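Local coordinates for protein NAD(P)H dehydrogenase (quinone) (Deinococcus radiodurans, PDB 1YDG) that catalyses the reduction of quinones to quinols by NADH or NADPH, using one FMN bound per monomer of a homotetramer, at residues A5-A10 with E195-L200; Y21-E26 with A184-Q189; Q49-I52 with A57-A60. All blocks are in the same frame, centred on the assembly; numbering follows the deposited sequence.

Interaction 1. Residues A5-A10 with E195-L200; sequences APVKLA and ELTAKL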
loop_
_atom_site.group_PDB
_atom_site.type_symbol
_atom_site.label_atom_id
_atom_site.label_comp_id
_atom_site.label_asym_id
_atom_site.label_seq_id
_atom_site.Cartn_x
_atom_site.Cartn_y
_atom_site.Cartn_z
ATOM N N ALA B 5 -11.838 13.984 -32.598
ATOM C CA ALA B 5 -10.455 13.521 -32.466
ATOM C C ALA B 5 -10.472 12.130 -31.848
ATOM O O ALA B 5 -11.197 11.881 -30.898
ATOM C CB ALA B 5 -9.649 14.474 -31.588
ATOM N N PRO B 6 -9.715 11.196 -32.418
ATOM C CA PRO B 6 -9.499 9.984 -31.646
ATOM C C PRO B 6 -8.793 10.288 -30.318
ATOM O O PRO B 6 -7.942 11.177 -30.254
ATOM C CB PRO B 6 -8.610 9.140 -32.560
ATOM C CG PRO B 6 -8.864 9.682 -33.950
ATOM C CD PRO B 6 -9.077 11.143 -33.742
ATOM N N VAL B 7 -9.173 9.555 -29.274
ATOM C CA VAL B 7 -8.460 9.587 -27.994
ATOM C C VAL B 7 -6.980 9.280 -28.211
ATOM O O VAL B 7 -6.627 8.357 -28.946
ATOM C CB VAL B 7 -9.055 8.551 -26.996
ATOM C CG1 VAL B 7 -8.163 8.381 -25.755
ATOM C CG2 VAL B 7 -10.439 8.971 -26.572
ATOM N N LYS B 8 -6.116 10.054 -27.569
ATOM C CA LYS B 8 -4.671 9.839 -27.682
ATOM C C LYS B 8 -4.217 8.967 -26.520
ATOM O O LYS B 8 -4.303 9.389 -25.362
ATOM C CB LYS B 8 -3.934 11.170 -27.662
ATOM C CG LYS B 8 -4.219 12.045 -28.878
ATOM C CD LYS B 8 -3.908 13.507 -28.597
ATOM C CE LYS B 8 -4.135 14.398 -29.848
ATOM N NZ LYS B 8 -5.383 14.059 -30.596
ATOM N N LEU B 9 -3.734 7.766 -26.849
ATOM C CA LEU B 9 -3.409 6.747 -25.876
ATOM C C LEU B 9 -1.946 6.418 -25.975
ATOM O O LEU B 9 -1.491 6.002 -27.030
ATOM C CB LEU B 9 -4.239 5.477 -26.141
ATOM C CG LEU B 9 -3.920 4.222 -25.337
ATOM C CD1 LEU B 9 -4.260 4.366 -23.841
ATOM C CD2 LEU B 9 -4.608 2.962 -25.931
ATOM N N ALA B 10 -1.223 6.600 -24.874
ATOM C CA ALA B 10 0.179 6.200 -24.757
ATOM C C ALA B 10 0.291 4.978 -23.866
ATOM O O ALA B 10 -0.128 5.019 -22.700
ATOM C CB ALA B 10 1.006 7.324 -24.168
ATOM N N GLU B 195 -12.897 4.300 -23.750
ATOM C CA GLU B 195 -14.312 4.719 -23.639
ATOM C C GLU B 195 -14.558 5.771 -22.540
ATOM O O GLU B 195 -15.219 6.791 -22.779
ATOM C CB GLU B 195 -15.212 3.496 -23.421
ATOM C CG GLU B 195 -15.323 2.606 -24.663
ATOM C CD GLU B 195 -15.979 1.246 -24.402
ATOM O OE1 GLU B 195 -16.467 0.999 -23.267
ATOM O OE2 GLU B 195 -16.010 0.421 -25.351
ATOM N N LEU B 196 -14.019 5.544 -21.349
ATOM C CA LEU B 196 -14.091 6.568 -20.288
ATOM C C LEU B 196 -13.434 7.895 -20.703
ATOM O O LEU B 196 -14.004 8.972 -20.504
ATOM C CB LEU B 196 -13.480 6.057 -18.981
ATOM C CG LEU B 196 -14.313 5.004 -18.227
ATOM C CD1 LEU B 196 -13.485 4.327 -17.151
ATOM C CD2 LEU B 196 -15.575 5.599 -17.618
ATOM N N THR B 197 -12.245 7.808 -21.294
ATOM C CA THR B 197 -11.496 8.993 -21.692
ATOM C C THR B 197 -12.258 9.811 -22.756
ATOM O O THR B 197 -12.357 11.031 -22.652
ATOM C CB THR B 197 -10.111 8.634 -22.251
ATOM O OG1 THR B 197 -9.421 7.755 -21.352
ATOM C CG2 THR B 197 -9.289 9.893 -22.464
ATOM N N ALA B 198 -12.778 9.126 -23.763
ATOM C CA ALA B 198 -13.593 9.749 -24.797
ATOM C C ALA B 198 -14.814 10.472 -24.191
ATOM O O ALA B 198 -15.142 11.585 -24.597
ATOM C CB ALA B 198 -14.040 8.706 -25.790
ATOM N N LYS B 199 -15.461 9.862 -23.203
ATOM C CA LYS B 199 -16.602 10.517 -22.538
ATOM C C LYS B 199 -16.190 11.800 -21.806
ATOM O O LYS B 199 -16.834 12.848 -21.966
ATOM C CB LYS B 199 -17.297 9.562 -21.576
ATOM C CG LYS B 199 -18.159 8.508 -22.259
ATOM C CD LYS B 199 -18.747 7.541 -21.221
ATOM C CE LYS B 199 -19.670 6.463 -21.841
ATOM N NZ LYS B 199 -19.016 5.787 -23.012
ATOM N N LEU B 200 -15.098 11.726 -21.042
ATOM C CA LEU B 200 -14.567 12.891 -20.331
ATOM C C LEU B 200 -14.190 14.035 -21.264
ATOM O O LEU B 200 -14.460 15.197 -20.968
ATOM C CB LEU B 200 -13.353 12.508 -19.487
ATOM C CG LEU B 200 -13.721 11.810 -18.177
ATOM C CD1 LEU B 200 -12.636 10.807 -17.768
ATOM C CD2 LEU B 200 -13.984 12.834 -17.065
#

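Interaction 2. Residues Y21-E26 with A184-Q189; sequences YAMAQE and ASIRHQ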
loop_
_atom_site.group_PDB
_atom_site.type_symbol
_atom_site.label_atom_id
_atom_site.label_comp_id
_atom_site.label_asym_id
_atom_site.label_seq_id
_atom_site.Cartn_x
_atom_site.Cartn_y
_atom_site.Cartn_z
ATOM N N TYR B 21 6.405 -6.539 -23.107
ATOM C CA TYR B 21 6.304 -6.194 -24.510
ATOM C C TYR B 21 5.089 -6.905 -25.137
ATOM O O TYR B 21 4.316 -6.284 -25.864
ATOM C CB TYR B 21 7.611 -6.538 -25.238
ATOM C CG TYR B 21 7.674 -6.185 -26.715
ATOM C CD1 TYR B 21 7.137 -4.995 -27.200
ATOM C CD2 TYR B 21 8.323 -7.026 -27.626
ATOM C CE1 TYR B 21 7.206 -4.667 -28.559
ATOM C CE2 TYR B 21 8.402 -6.705 -28.975
ATOM C CZ TYR B 21 7.841 -5.520 -29.440
ATOM O OH TYR B 21 7.917 -5.175 -30.779
ATOM N N ALA B 22 4.905 -8.190 -24.851
ATOM C CA ALA B 22 3.728 -8.912 -25.384
ATOM C C ALA B 22 2.434 -8.271 -24.854
ATOM O O ALA B 22 1.477 -8.065 -25.597
ATOM C CB ALA B 22 3.780 -10.380 -25.003
ATOM N N MET B 23 2.435 -7.934 -23.568
ATOM C CA MET B 23 1.270 -7.306 -22.958
ATOM C C MET B 23 0.993 -5.953 -23.578
ATOM O O MET B 23 -0.140 -5.629 -23.849
ATOM C CB MET B 23 1.475 -7.129 -21.445
ATOM C CG MET B 23 1.569 -8.426 -20.668
ATOM S SD MET B 23 2.002 -8.149 -18.949
ATOM C CE MET B 23 0.509 -7.413 -18.369
ATOM N N ALA B 24 2.047 -5.161 -23.780
ATOM C CA ALA B 24 1.905 -3.816 -24.303
ATOM C C ALA B 24 1.430 -3.831 -25.744
ATOM O O ALA B 24 0.603 -3.001 -26.131
ATOM C CB ALA B 24 3.199 -3.054 -24.164
ATOM N N GLN B 25 1.916 -4.794 -26.527
ATOM C CA GLN B 25 1.413 -4.971 -27.894
ATOM C C GLN B 25 -0.075 -5.300 -27.893
ATOM O O GLN B 25 -0.825 -4.756 -28.699
ATOM C CB GLN B 25 2.191 -6.050 -28.646
ATOM C CG GLN B 25 3.660 -5.742 -28.876
ATOM C CD GLN B 25 4.362 -6.861 -29.638
ATOM O OE1 GLN B 25 4.226 -6.960 -30.851
ATOM N NE2 GLN B 25 5.081 -7.722 -28.924
ATOM N N GLU B 26 -0.508 -6.166 -26.980
ATOM C CA GLU B 26 -1.941 -6.498 -26.854
ATOM C C GLU B 26 -2.758 -5.260 -26.483
ATOM O O GLU B 26 -3.826 -4.993 -27.066
ATOM C CB GLU B 26 -2.133 -7.632 -25.826
ATOM C CG GLU B 26 -3.530 -8.228 -25.797
ATOM C CD GLU B 26 -3.878 -9.038 -27.053
ATOM O OE1 GLU B 26 -3.000 -9.713 -27.620
ATOM O OE2 GLU B 26 -5.043 -9.001 -27.471
ATOM N N ALA B 184 -7.410 -11.122 -22.870
ATOM C CA ALA B 184 -8.760 -10.535 -22.823
ATOM C C ALA B 184 -8.883 -9.529 -21.692
ATOM O O ALA B 184 -9.610 -8.539 -21.796
ATOM C CB ALA B 184 -9.789 -11.640 -22.655
ATOM N N SER B 185 -8.151 -9.785 -20.619
ATOM C CA SER B 185 -8.070 -8.884 -19.483
ATOM C C SER B 185 -7.478 -7.536 -19.916
ATOM O O SER B 185 -8.059 -6.468 -19.672
ATOM C CB SER B 185 -7.221 -9.539 -18.399
ATOM O OG SER B 185 -7.452 -8.963 -17.139
ATOM N N ILE B 186 -6.348 -7.602 -20.615
ATOM C CA ILE B 186 -5.681 -6.413 -21.130
ATOM C C ILE B 186 -6.601 -5.656 -22.084
ATOM O O ILE B 186 -6.782 -4.455 -21.934
ATOM C CB ILE B 186 -4.351 -6.800 -21.836
ATOM C CG1 ILE B 186 -3.335 -7.290 -20.807
ATOM C CG2 ILE B 186 -3.783 -5.639 -22.637
ATOM C CD1 ILE B 186 -2.282 -8.205 -21.382
ATOM N N ARG B 187 -7.193 -6.371 -23.046
ATOM C CA ARG B 187 -8.076 -5.746 -24.046
ATOM C C ARG B 187 -9.211 -4.946 -23.416
ATOM O O ARG B 187 -9.519 -3.824 -23.841
ATOM C CB ARG B 187 -8.678 -6.804 -24.989
ATOM C CG ARG B 187 -7.683 -7.490 -25.930
ATOM C CD ARG B 187 -8.373 -8.212 -27.131
ATOM N NE ARG B 187 -9.192 -9.384 -26.761
ATOM C CZ ARG B 187 -8.746 -10.640 -26.623
ATOM N NH1 ARG B 187 -7.462 -10.944 -26.786
ATOM N NH2 ARG B 187 -9.591 -11.611 -26.302
ATOM N N HIS B 188 -9.855 -5.535 -22.422
ATOM C CA HIS B 188 -10.987 -4.906 -21.756
ATOM C C HIS B 188 -10.554 -3.671 -20.978
ATOM O O HIS B 188 -11.196 -2.607 -21.065
ATOM C CB HIS B 188 -11.691 -5.900 -20.823
ATOM C CG HIS B 188 -12.695 -5.258 -19.914
ATOM N ND1 HIS B 188 -13.915 -4.790 -20.365
ATOM C CD2 HIS B 188 -12.642 -4.957 -18.592
ATOM C CE1 HIS B 188 -14.576 -4.246 -19.354
ATOM N NE2 HIS B 188 -13.828 -4.342 -18.266
ATOM N N GLN B 189 -9.471 -3.821 -20.226
ATOM C CA GLN B 189 -8.881 -2.706 -19.465
ATOM C C GLN B 189 -8.655 -1.475 -20.334
ATOM O O GLN B 189 -9.031 -0.370 -19.950
ATOM C CB GLN B 189 -7.571 -3.116 -18.818
ATOM C CG GLN B 189 -6.937 -2.016 -17.957
ATOM C CD GLN B 189 -5.688 -2.462 -17.258
ATOM O OE1 GLN B 189 -5.549 -3.634 -16.901
ATOM N NE2 GLN B 189 -4.754 -1.520 -17.036
#

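Interaction 3. Residues Q49-I52 with A57-A60; sequences QDVI and AWKA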
loop_
_atom_site.group_PDB
_atom_site.type_symbol
_atom_site.label_atom_id
_atom_site.label_comp_id
_atom_site.label_asym_id
_atom_site.label_seq_id
_atom_site.Cartn_x
_atom_site.Cartn_y
_atom_site.Cartn_z
ATOM N N GLN B 49 25.470 -3.245 -20.162
ATOM C CA GLN B 49 25.442 -4.250 -21.225
ATOM C C GLN B 49 25.877 -5.638 -20.749
ATOM O O GLN B 49 25.353 -6.651 -21.222
ATOM C CB GLN B 49 26.323 -3.832 -22.401
ATOM C CG GLN B 49 26.170 -4.726 -23.610
ATOM C CD GLN B 49 24.727 -4.847 -24.066
ATOM O OE1 GLN B 49 24.050 -3.851 -24.252
ATOM N NE2 GLN B 49 24.255 -6.072 -24.248
ATOM N N ASP B 50 26.835 -5.685 -19.824
ATOM C CA ASP B 50 27.321 -6.969 -19.306
ATOM C C ASP B 50 26.302 -7.677 -18.394
ATOM O O ASP B 50 26.373 -8.892 -18.228
ATOM C CB ASP B 50 28.697 -6.826 -18.644
ATOM C CG ASP B 50 28.659 -6.072 -17.323
ATOM O OD1 ASP B 50 29.609 -6.250 -16.522
ATOM O OD2 ASP B 50 27.712 -5.295 -17.083
ATOM N N VAL B 51 25.342 -6.933 -17.840
ATOM C CA VAL B 51 24.196 -7.556 -17.147
ATOM C C VAL B 51 23.171 -8.089 -18.161
ATOM O O VAL B 51 22.654 -9.200 -18.021
ATOM C CB VAL B 51 23.507 -6.574 -16.168
ATOM C CG1 VAL B 51 22.233 -7.199 -15.557
ATOM C CG2 VAL B 51 24.468 -6.175 -15.054
ATOM N N ILE B 52 22.884 -7.290 -19.185
ATOM C CA ILE B 52 22.004 -7.726 -20.278
ATOM C C ILE B 52 22.594 -8.986 -20.950
ATOM O O ILE B 52 21.885 -9.946 -21.257
ATOM C CB ILE B 52 21.820 -6.602 -21.321
ATOM C CG1 ILE B 52 21.101 -5.406 -20.690
ATOM C CG2 ILE B 52 21.038 -7.135 -22.529
ATOM C CD1 ILE B 52 21.190 -4.103 -21.509
ATOM N N ALA B 57 17.000 -14.175 -23.034
ATOM C CA ALA B 57 15.680 -13.586 -23.318
ATOM C C ALA B 57 15.730 -12.077 -23.190
ATOM O O ALA B 57 14.955 -11.396 -23.838
ATOM C CB ALA B 57 14.588 -14.185 -22.422
ATOM N N TRP B 58 16.661 -11.562 -22.380
ATOM C CA TRP B 58 16.857 -10.116 -22.230
ATOM C C TRP B 58 17.515 -9.516 -23.471
ATOM O O TRP B 58 16.995 -8.567 -24.057
ATOM C CB TRP B 58 17.682 -9.810 -20.981
ATOM C CG TRP B 58 17.580 -8.385 -20.476
ATOM C CD1 TRP B 58 17.064 -7.292 -21.133
ATOM C CD2 TRP B 58 18.048 -7.899 -19.212
ATOM N NE1 TRP B 58 17.159 -6.175 -20.338
ATOM C CE2 TRP B 58 17.768 -6.511 -19.162
ATOM C CE3 TRP B 58 18.690 -8.494 -18.128
ATOM C CZ2 TRP B 58 18.097 -5.716 -18.056
ATOM C CZ3 TRP B 58 19.006 -7.700 -17.015
ATOM C CH2 TRP B 58 18.711 -6.326 -16.996
ATOM N N LYS B 59 18.649 -10.077 -23.884
ATOM C CA LYS B 59 19.272 -9.673 -25.150
ATOM C C LYS B 59 18.316 -9.765 -26.312
ATOM O O LYS B 59 18.237 -8.842 -27.115
ATOM C CB LYS B 59 20.487 -10.523 -25.493
ATOM C CG LYS B 59 21.728 -10.094 -24.788
ATOM C CD LYS B 59 22.933 -10.822 -25.311
ATOM C CE LYS B 59 23.686 -9.995 -26.312
ATOM N NZ LYS B 59 24.742 -10.832 -26.916
ATOM N N ALA B 60 17.606 -10.887 -26.403
ATOM C CA ALA B 60 16.692 -11.119 -27.513
ATOM C C ALA B 60 15.593 -10.069 -27.523
ATOM O O ALA B 60 15.253 -9.530 -28.576
ATOM C CB ALA B 60 16.094 -12.496 -27.422
#

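Interaction 1. Residues A5-A10 with E195-L200
V7 sets its two methyl groups against one turn of helix 180-204, each with its own partner. CG1 faces T197, with V7 CG1 3.8 Å from T197 CG2 and 4.0 Å from T197 CB, the two branched side chains meeting at a slant. CG2 takes A198: V7 CG2 lies 3.7 Å from A198 CB and equally 3.7 Å from A198 N, resting on the helix backbone as well as on a methyl. The valine torsion makes this division, since CG1 is trans to the backbone N (chi1 169°) while CG2 sits beside that N. The two backbones come close here, with 6.0 Å between V7 CA and A198 CA.

T197 meets the valine with its methyl and turns its hydroxyl elsewhere. At chi1 -51° its OG1 lies beside its own backbone N, where it is hydrogen-bonded to Q193 O one turn earlier in the helix and to T117 OG1. The rotation of the threonine is thereby fixed, and its CG2 held toward V7. V7 in turn is placed by backbone hydrogen bonding with E37, while K8 and L9 continue the hydrogen bonding to E80, A81, E37 and R39. A81 touches both V7 and T197, and L201 adds a further helix residue against V7. Elsewhere on the same turn, L196 and L200 pack on L200 of the second subunit, and K199 on its G204.

The contact thus joins the entry to the first strand of the flavodoxin-like sheet with the end of the C-terminal helix. No hydrogen bond crosses between the two segments; they are held by van der Waals contact of small aliphatic groups, so the fit probably rests on where the methyls are placed, with the one buried hydroxyl already satisfied by T117 and Q193.

Interaction 2. Residues Y21-E26 with A184-Q189
In the flavodoxin-like fold, the helix that follows the first strand and the C-terminal helix lie beside each other on the sheet, and here M23 and E26 of the one meet I186 and R187 of the other. The axes of segments 21-26 and 184-189 approach to 9.5 Å with 45° between their directions. I186 meets the first helix with both branches. Its CD1 lies 3.9 Å from M23 CB, the two side chains crossing almost at right angles, while its CG2 sits 3.8 Å from M23 O and reaches E26 CG at 4.1 Å. M121 of strand 117-124 touches M23 and I186 alike, and M23 also approaches T19 and S123, which bind FMN.

Beside this apolar contact runs a salt bridge. R187 NH1 donates to E26 OE2 at 3.2 Å, nearly straight at 168°; the oxygen lies in the guanidinium plane but is met from well above the carboxylate plane. The other ends have their own mates, E26 OE1 in R183 and R187 NH2 in E180, extending the charge network along the helix. A leucine in place of R187 would probably leave E26 OE2 and E180 each short of a cationic partner. A bend at chi3 (-67°) folds the arginine back over its own helix, where A184 CA stands 3.7 Å above the centre of the guanidinium plane.

Interaction 3. Residues Q49-I52 with A57-A60
Two short helical segments, 49-52 and 57-60, are joined by a short connection of four residues, with I52 CA and K59 CA 5.9 Å apart. I52 lies at the middle of the contact, between the indole of W58 and the lysine K59. It lays its CG1 over one face of the ring, in a CH-pi contact 4.1 Å from I52 CG1 to the centroid of the W58 five-membered ring and 21° off the normal; the nearest ring atom, W58 CE2, is 3.8 Å from that carbon. The isoleucine reaches this face because CG1 sits beside the backbone N (chi1 -64°), which leaves CG2, the branch anti to that N, to meet K59. V51 approaches the six-membered end of the indole obliquely, its CG1 3.6 Å from W58 CZ3.

K59 crosses the isoleucine at a slant. Its CG comes 3.5 Å from I52 O and 3.8 Å from I52 CG2, so the root of the lysine packs on isoleucine while its chain, bent at chi3, carries NZ toward D53 in a long, weak ion pair. A crystal neighbour touches this lysine and may influence its pose. D53 also accepts a hydrogen bond from Q49 NE2.

The rotation of the indole is further fixed by NE1, which is hydrogen-bonded to E45 OE2, and by packing against Y14 and A47. The W58 side chain lies about 4 Å from that of S16 and about 6 Å from that of R89, both FMN-binding residues, which puts the tryptophan beside the cofactor site. Across the two segments the chemistry is aliphatic against aromatic at W58 and aliphatic with a backbone carbonyl at K59: no hydrogen bond joins them, and the buried indole N-H is satisfied by a glutamate preceding both helices, which ties the tryptophan to the chain leading into helix 49-52.

Overall arrangement
From the N terminus, the chain enters strand 8-13 through segment 5-10, whose partner is reached only near the C terminus; interaction 1 therefore closes a loop around nearly the whole chain. Helix 19-33 follows, and interaction 2 closes a second loop, nested in the first, by returning helix 180-204 to it. Interaction 3, between helices 49-52 and 56-64, is a short local closure nested inside both. Interactions 1 and 2 share helix 180-204, their centres about 17 Å apart, and so fasten it to the first strand and the first helix. Interaction 3 stands about 36 Å centre to centre from interaction 1, on the opposite side of the chain's centre.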